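Local atomic coordinates of CCHC-type domain-containing protein (Trypanosoma brucei brucei, PDB entry 7C45), a protein that probably acts as a 3'-5' RNA exonuclease of the RNase D type, trimming guide RNA in trypanosomes. Residues A189-V192 with R193-L196; R140-G143 with M144-L148. One frame throughout, in Å; residues are numbered along the deposited sequence.

Contact 1: residues A189-V192 with R193-L196; sequences AGDV and RHIL. With CA (calcium ion), chain E.
Gly190 and His194, Asp191 and Ile195, and Val192 and Leu196 are linked by consecutive i to i+4 backbone hydrogen bonds, which define this turn of helix 182-202. His194 N lies in the carbonyl plane of Gly190, 3.2 Å from its O. Ile195 N meets Asp191 O at 2.8 Å, and this donor sits nearly on the line of the C=O bond. The same carbonyl oxygen is covered by the Ile195 side chain, whose CG1 comes within 3.2 Å of Asp191 O. The His194 ring folds back over Gly190, with Gly190 O 3.2 Å above one face and offset toward the rim. Arg193 runs extended from CG to NE, and with CG anti to the carbonyl carbon (chi1 -66°) the chain turns back along the helix. One guanidinium face then rests over Ala189, NH2 being 3.8 Å from Ala189 CB. A salt bridge to Glu186 and a bond from NE to Tyr14 O fix that group. Asp191 points away from the following turn and binds a calcium ion through OD2 at 2.4 Å. Asp41, Glu43 and an RNA phosphate also bind this calcium. Asp191 therefore binds the ion directly, and its backbone N-H also meets, at 3.1 Å from N to O, a more distant water of that ion; this is consistent with a DEDD-type exonuclease site.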
loop_
_atom_site.group_PDB
_atom_site.type_symbol
_atom_site.label_atom_id
_atom_site.label_comp_id
_atom_site.label_asym_id
_atom_site.label_seq_id
_atom_site.Cartn_x
_atom_site.Cartn_y
_atom_site.Cartn_z
ATOM N N ALA A 189 2.976 -2.546 12.562
ATOM C CA ALA A 189 2.839 -1.094 12.488
ATOM C C ALA A 189 3.512 -0.487 11.266
ATOM O O ALA A 189 3.165 0.626 10.885
ATOM C CB ALA A 189 3.434 -0.436 13.733
ATOM N N GLY A 190 4.436 -1.207 10.633
ATOM C CA GLY A 190 5.328 -0.567 9.674
ATOM C C GLY A 190 4.626 -0.074 8.423
ATOM O O GLY A 190 4.875 1.040 7.962
ATOM N N ASP A 191 3.739 -0.889 7.848
ATOM C CA ASP A 191 3.220 -0.542 6.528
ATOM C C ASP A 191 2.428 0.762 6.526
ATOM O O ASP A 191 2.530 1.535 5.567
ATOM C CB ASP A 191 2.360 -1.662 5.962
ATOM C CG ASP A 191 3.171 -2.836 5.481
ATOM O OD1 ASP A 191 4.388 -2.689 5.269
ATOM O OD2 ASP A 191 2.579 -3.917 5.313
ATOM N N VAL A 192 1.612 1.025 7.561
ATOM C CA VAL A 192 0.772 2.217 7.479
ATOM C C VAL A 192 1.608 3.481 7.615
ATOM O O VAL A 192 1.252 4.516 7.048
ATOM C CB VAL A 192 -0.375 2.217 8.503
ATOM C CG1 VAL A 192 -1.499 1.251 8.053
ATOM C CG2 VAL A 192 0.135 1.918 9.926
ATOM N N ARG A 193 2.717 3.422 8.359
ATOM C CA ARG A 193 3.652 4.552 8.349
ATOM C C ARG A 193 4.138 4.818 6.933
ATOM O O ARG A 193 4.162 5.961 6.470
ATOM C CB ARG A 193 4.859 4.283 9.255
ATOM C CG ARG A 193 4.591 4.183 10.742
ATOM C CD ARG A 193 5.918 4.237 11.493
ATOM N NE ARG A 193 5.796 3.815 12.870
ATOM C CZ ARG A 193 6.125 2.608 13.321
ATOM N NH1 ARG A 193 6.581 1.672 12.494
ATOM N NH2 ARG A 193 5.968 2.319 14.602
ATOM N N HIS A 194 4.542 3.759 6.240
ATOM C CA HIS A 194 5.026 3.883 4.868
ATOM C C HIS A 194 3.935 4.368 3.930
ATOM O O HIS A 194 4.191 5.170 3.043
ATOM C CB HIS A 194 5.561 2.539 4.393
ATOM C CG HIS A 194 6.715 2.049 5.197
ATOM N ND1 HIS A 194 7.648 2.897 5.752
ATOM C CD2 HIS A 194 7.083 0.798 5.545
ATOM C CE1 HIS A 194 8.545 2.187 6.411
ATOM N NE2 HIS A 194 8.226 0.913 6.300
ATOM N N ILE A 195 2.707 3.899 4.124
ATOM C CA ILE A 195 1.601 4.361 3.300
ATOM C C ILE A 195 1.381 5.855 3.483
ATOM O O ILE A 195 1.193 6.589 2.510
ATOM C CB ILE A 195 0.328 3.563 3.629
ATOM C CG1 ILE A 195 0.515 2.132 3.129
ATOM C CG2 ILE A 195 -0.868 4.217 2.960
ATOM C CD1 ILE A 195 -0.570 1.116 3.619
ATOM N N LEU A 196 1.362 6.324 4.733
ATOM C CA LEU A 196 1.082 7.736 4.949
ATOM C C LEU A 196 2.209 8.594 4.383
ATOM O O LEU A 196 1.961 9.612 3.728
ATOM C CB LEU A 196 0.847 8.004 6.442
ATOM C CG LEU A 196 0.379 9.417 6.822
ATOM C CD1 LEU A 196 -1.011 9.685 6.287
ATOM C CD2 LEU A 196 0.431 9.662 8.339
HETATM CA CA CA E . 1.014 -5.160 6.668
HETATM O O HOH W 1 2.948 -3.892 8.362
HETATM O O HOH W 2 3.006 -6.590 7.073
#

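Contact 2: residues R140-G143 with M144-L148. With nucleotides of chain B.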
loop_
_atom_site.group_PDB
_atom_site.type_symbol
_atom_site.label_atom_id
_atom_site.label_comp_id
_atom_site.label_asym_id
_atom_site.label_seq_id
_atom_site.Cartn_x
_atom_site.Cartn_y
_atom_site.Cartn_z
ATOM N N ARG A 140 2.609 -3.731 -14.011
ATOM C CA ARG A 140 3.065 -4.501 -12.861
ATOM C C ARG A 140 2.674 -3.843 -11.535
ATOM O O ARG A 140 2.775 -2.630 -11.371
ATOM C CB ARG A 140 4.579 -4.643 -12.940
ATOM C CG ARG A 140 5.256 -5.367 -11.812
ATOM C CD ARG A 140 6.730 -5.501 -12.138
ATOM N NE ARG A 140 7.402 -6.482 -11.299
ATOM C CZ ARG A 140 8.584 -7.011 -11.585
ATOM N NH1 ARG A 140 9.134 -7.897 -10.769
ATOM N NH2 ARG A 140 9.214 -6.653 -12.697
ATOM N N ARG A 141 2.268 -4.666 -10.576
ATOM C CA ARG A 141 2.151 -4.250 -9.182
ATOM C C ARG A 141 3.481 -4.496 -8.485
ATOM O O ARG A 141 3.943 -5.638 -8.398
ATOM C CB ARG A 141 1.043 -5.016 -8.459
ATOM C CG ARG A 141 -0.361 -4.717 -8.923
ATOM C CD ARG A 141 -1.352 -5.574 -8.112
ATOM N NE ARG A 141 -2.736 -5.375 -8.525
ATOM C CZ ARG A 141 -3.551 -4.488 -7.964
ATOM N NH1 ARG A 141 -3.126 -3.735 -6.945
ATOM N NH2 ARG A 141 -4.781 -4.371 -8.404
ATOM N N SER A 142 4.078 -3.438 -7.969
ATOM C CA SER A 142 5.330 -3.559 -7.245
ATOM C C SER A 142 5.068 -3.637 -5.751
ATOM O O SER A 142 4.080 -3.106 -5.245
ATOM C CB SER A 142 6.261 -2.393 -7.573
ATOM O OG SER A 142 6.647 -2.494 -8.929
ATOM N N GLY A 143 5.949 -4.341 -5.057
ATOM C CA GLY A 143 5.831 -4.478 -3.623
ATOM C C GLY A 143 6.215 -3.188 -2.909
ATOM O O GLY A 143 6.814 -2.282 -3.469
ATOM N N MET A 144 5.872 -3.139 -1.625
ATOM C CA MET A 144 6.097 -1.947 -0.819
ATOM C C MET A 144 7.562 -1.523 -0.813
ATOM O O MET A 144 7.871 -0.327 -0.859
ATOM C CB MET A 144 5.610 -2.219 0.607
ATOM C CG MET A 144 5.897 -1.148 1.607
ATOM S SD MET A 144 5.010 0.383 1.311
ATOM C CE MET A 144 3.419 -0.023 2.035
ATOM N N GLY A 145 8.481 -2.481 -0.738
ATOM C CA GLY A 145 9.890 -2.120 -0.676
ATOM C C GLY A 145 10.361 -1.385 -1.918
ATOM O O GLY A 145 11.034 -0.355 -1.833
ATOM N N TYR A 146 9.995 -1.911 -3.087
ATOM C CA TYR A 146 10.336 -1.283 -4.359
ATOM C C TYR A 146 9.694 0.092 -4.498
ATOM O O TYR A 146 10.331 1.042 -4.979
ATOM C CB TYR A 146 9.893 -2.193 -5.504
ATOM C CG TYR A 146 10.322 -1.692 -6.872
ATOM C CD1 TYR A 146 9.573 -0.757 -7.559
ATOM C CD2 TYR A 146 11.480 -2.164 -7.463
ATOM C CE1 TYR A 146 9.973 -0.296 -8.794
ATOM C CE2 TYR A 146 11.878 -1.728 -8.703
ATOM C CZ TYR A 146 11.122 -0.796 -9.367
ATOM O OH TYR A 146 11.519 -0.343 -10.602
ATOM N N VAL A 147 8.420 0.215 -4.126
ATOM C CA VAL A 147 7.772 1.511 -4.258
ATOM C C VAL A 147 8.397 2.509 -3.304
ATOM O O VAL A 147 8.614 3.672 -3.658
ATOM C CB VAL A 147 6.261 1.396 -4.029
ATOM C CG1 VAL A 147 5.638 2.793 -4.109
ATOM C CG2 VAL A 147 5.667 0.476 -5.027
ATOM N N LEU A 148 8.693 2.078 -2.078
ATOM C CA LEU A 148 9.318 2.979 -1.120
ATOM C C LEU A 148 10.628 3.542 -1.668
ATOM O O LEU A 148 10.867 4.749 -1.609
ATOM C CB LEU A 148 9.535 2.254 0.206
ATOM C CG LEU A 148 8.397 2.378 1.206
ATOM C CD1 LEU A 148 8.728 1.525 2.419
ATOM C CD2 LEU A 148 8.193 3.841 1.599
ATOM P P U B 6 14.488 -8.340 -10.634
ATOM O OP1 U B 6 15.073 -9.534 -10.000
ATOM O OP2 U B 6 13.568 -8.495 -11.779
ATOM O "O5'" U B 6 13.693 -7.507 -9.546
ATOM C "C5'" U B 6 14.309 -7.094 -8.339
ATOM C "C4'" U B 6 13.267 -6.785 -7.292
ATOM O "O4'" U B 6 12.563 -5.573 -7.664
ATOM C "C3'" U B 6 12.189 -7.852 -7.101
ATOM O "O3'" U B 6 11.769 -7.815 -5.746
ATOM C "C2'" U B 6 11.055 -7.337 -7.979
ATOM O "O2'" U B 6 9.763 -7.785 -7.632
ATOM C "C1'" U B 6 11.180 -5.838 -7.775
ATOM N N1 U B 6 10.649 -5.049 -8.885
ATOM C C2 U B 6 9.454 -4.403 -8.666
ATOM O O2 U B 6 8.841 -4.471 -7.613
ATOM N N3 U B 6 9.000 -3.650 -9.717
ATOM C C4 U B 6 9.606 -3.514 -10.937
ATOM O O4 U B 6 9.057 -2.806 -11.788
ATOM C C5 U B 6 10.835 -4.234 -11.087
ATOM C C6 U B 6 11.317 -4.971 -10.086
ATOM P P U B 8 5.805 -9.612 -5.663
ATOM O OP1 U B 8 5.611 -11.039 -6.002
ATOM O OP2 U B 8 6.599 -8.774 -6.595
ATOM O "O5'" U B 8 4.360 -9.024 -5.404
ATOM C "C5'" U B 8 4.055 -7.676 -5.698
ATOM C "C4'" U B 8 2.651 -7.356 -5.282
ATOM O "O4'" U B 8 1.727 -8.217 -5.987
ATOM C "C3'" U B 8 2.311 -7.569 -3.818
ATOM O "O3'" U B 8 2.732 -6.484 -3.019
ATOM C "C2'" U B 8 0.800 -7.741 -3.857
ATOM O "O2'" U B 8 0.151 -6.480 -4.008
ATOM C "C1'" U B 8 0.627 -8.513 -5.165
ATOM N N1 U B 8 0.609 -9.984 -4.979
ATOM C C2 U B 8 -0.572 -10.556 -4.587
ATOM O O2 U B 8 -1.560 -9.893 -4.343
ATOM N N3 U B 8 -0.531 -11.930 -4.461
ATOM C C4 U B 8 0.572 -12.724 -4.733
ATOM O O4 U B 8 0.496 -13.949 -4.599
ATOM C C5 U B 8 1.748 -12.038 -5.165
ATOM C C6 U B 8 1.725 -10.710 -5.278
ATOM P P U B 9 3.116 -6.708 -1.475
ATOM O OP1 U B 9 3.567 -5.385 -0.976
ATOM O OP2 U B 9 4.031 -7.871 -1.431
ATOM O "O5'" U B 9 1.736 -7.149 -0.819
ATOM C "C5'" U B 9 0.793 -6.199 -0.335
ATOM C "C4'" U B 9 -0.489 -6.825 0.185
ATOM O "O4'" U B 9 -1.064 -7.739 -0.776
ATOM C "C3'" U B 9 -0.406 -7.651 1.459
ATOM O "O3'" U B 9 -0.323 -6.857 2.617
ATOM C "C2'" U B 9 -1.668 -8.500 1.389
ATOM O "O2'" U B 9 -2.822 -7.763 1.778
ATOM C "C1'" U B 9 -1.757 -8.771 -0.108
ATOM N N1 U B 9 -1.143 -10.061 -0.467
ATOM C C2 U B 9 -1.850 -11.229 -0.179
ATOM O O2 U B 9 -2.943 -11.254 0.349
ATOM N N3 U B 9 -1.227 -12.396 -0.533
ATOM C C4 U B 9 0.011 -12.516 -1.130
ATOM O O4 U B 9 0.439 -13.640 -1.385
ATOM C C5 U B 9 0.678 -11.271 -1.388
ATOM C C6 U B 9 0.097 -10.110 -1.056
#
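Gly143 and Val147 make a local helix-start contact, where the loop after helix 124-136 turns into helix 144-152 and lies against the bound RNA. Gly143 is the N-cap residue: its O accepts from Val147 N at 3.0 Å with an N-H...O angle of 167°, closing the first turn. Val147 CG2 packs against Ser142 CB at 3.9 Å. At the same end, the backbone Met144 N donates to OP1 of U9 of chain B (3.3 Å, 149°); the positive end of the helix dipole would probably favour this phosphate. The uracil of U6 of chain B is sandwiched. Tyr146 lays a ring face on one side of the base, with U6 N3 3.4 Å above the plane and over the ring centre. On the opposite side lies the extended Arg140, with U6 C5 3.3 Å above its guanidinium plane, toward the rim. Beside the base, Ser142 OG accepts the N3-H of U6 at 2.7 Å and 165°, a bond compatible with uracil, so the base is held at both faces and at N3. The Arg141 side chain leaves on the side away from the helix; its NH2 makes a salt bridge with Asp237. Tyr146 and Val147 touch Phe128 of helix 124-136, while Met144 leans on helix 182-202, so the helix start touches both.

In the fold
Contact 2 comes first along the chain, at the start of helix 144-152, and contact 1 follows on helix 182-202; their centres lie about 13 Å apart within the 3'-5' exonuclease domain. The two helices touch directly: Leu148 CD1 is 3.5 Å from His194 CG, and the Met144 methyl CE is 3.8 Å from Ile195 CG1. Contact 1 also meets the mixed sheet, with Val192 and Ile195 against Ala39 of strand 37-44, which carries Asp41 and Glu43. RNA reaches both contacts: residues 140-148 hold one base and a phosphate, and Asp191 shares a calcium with another phosphate. The touching helices place the RNA-binding turn beside the Asp191 helix, consistent with one continuous RNA path to the metal site.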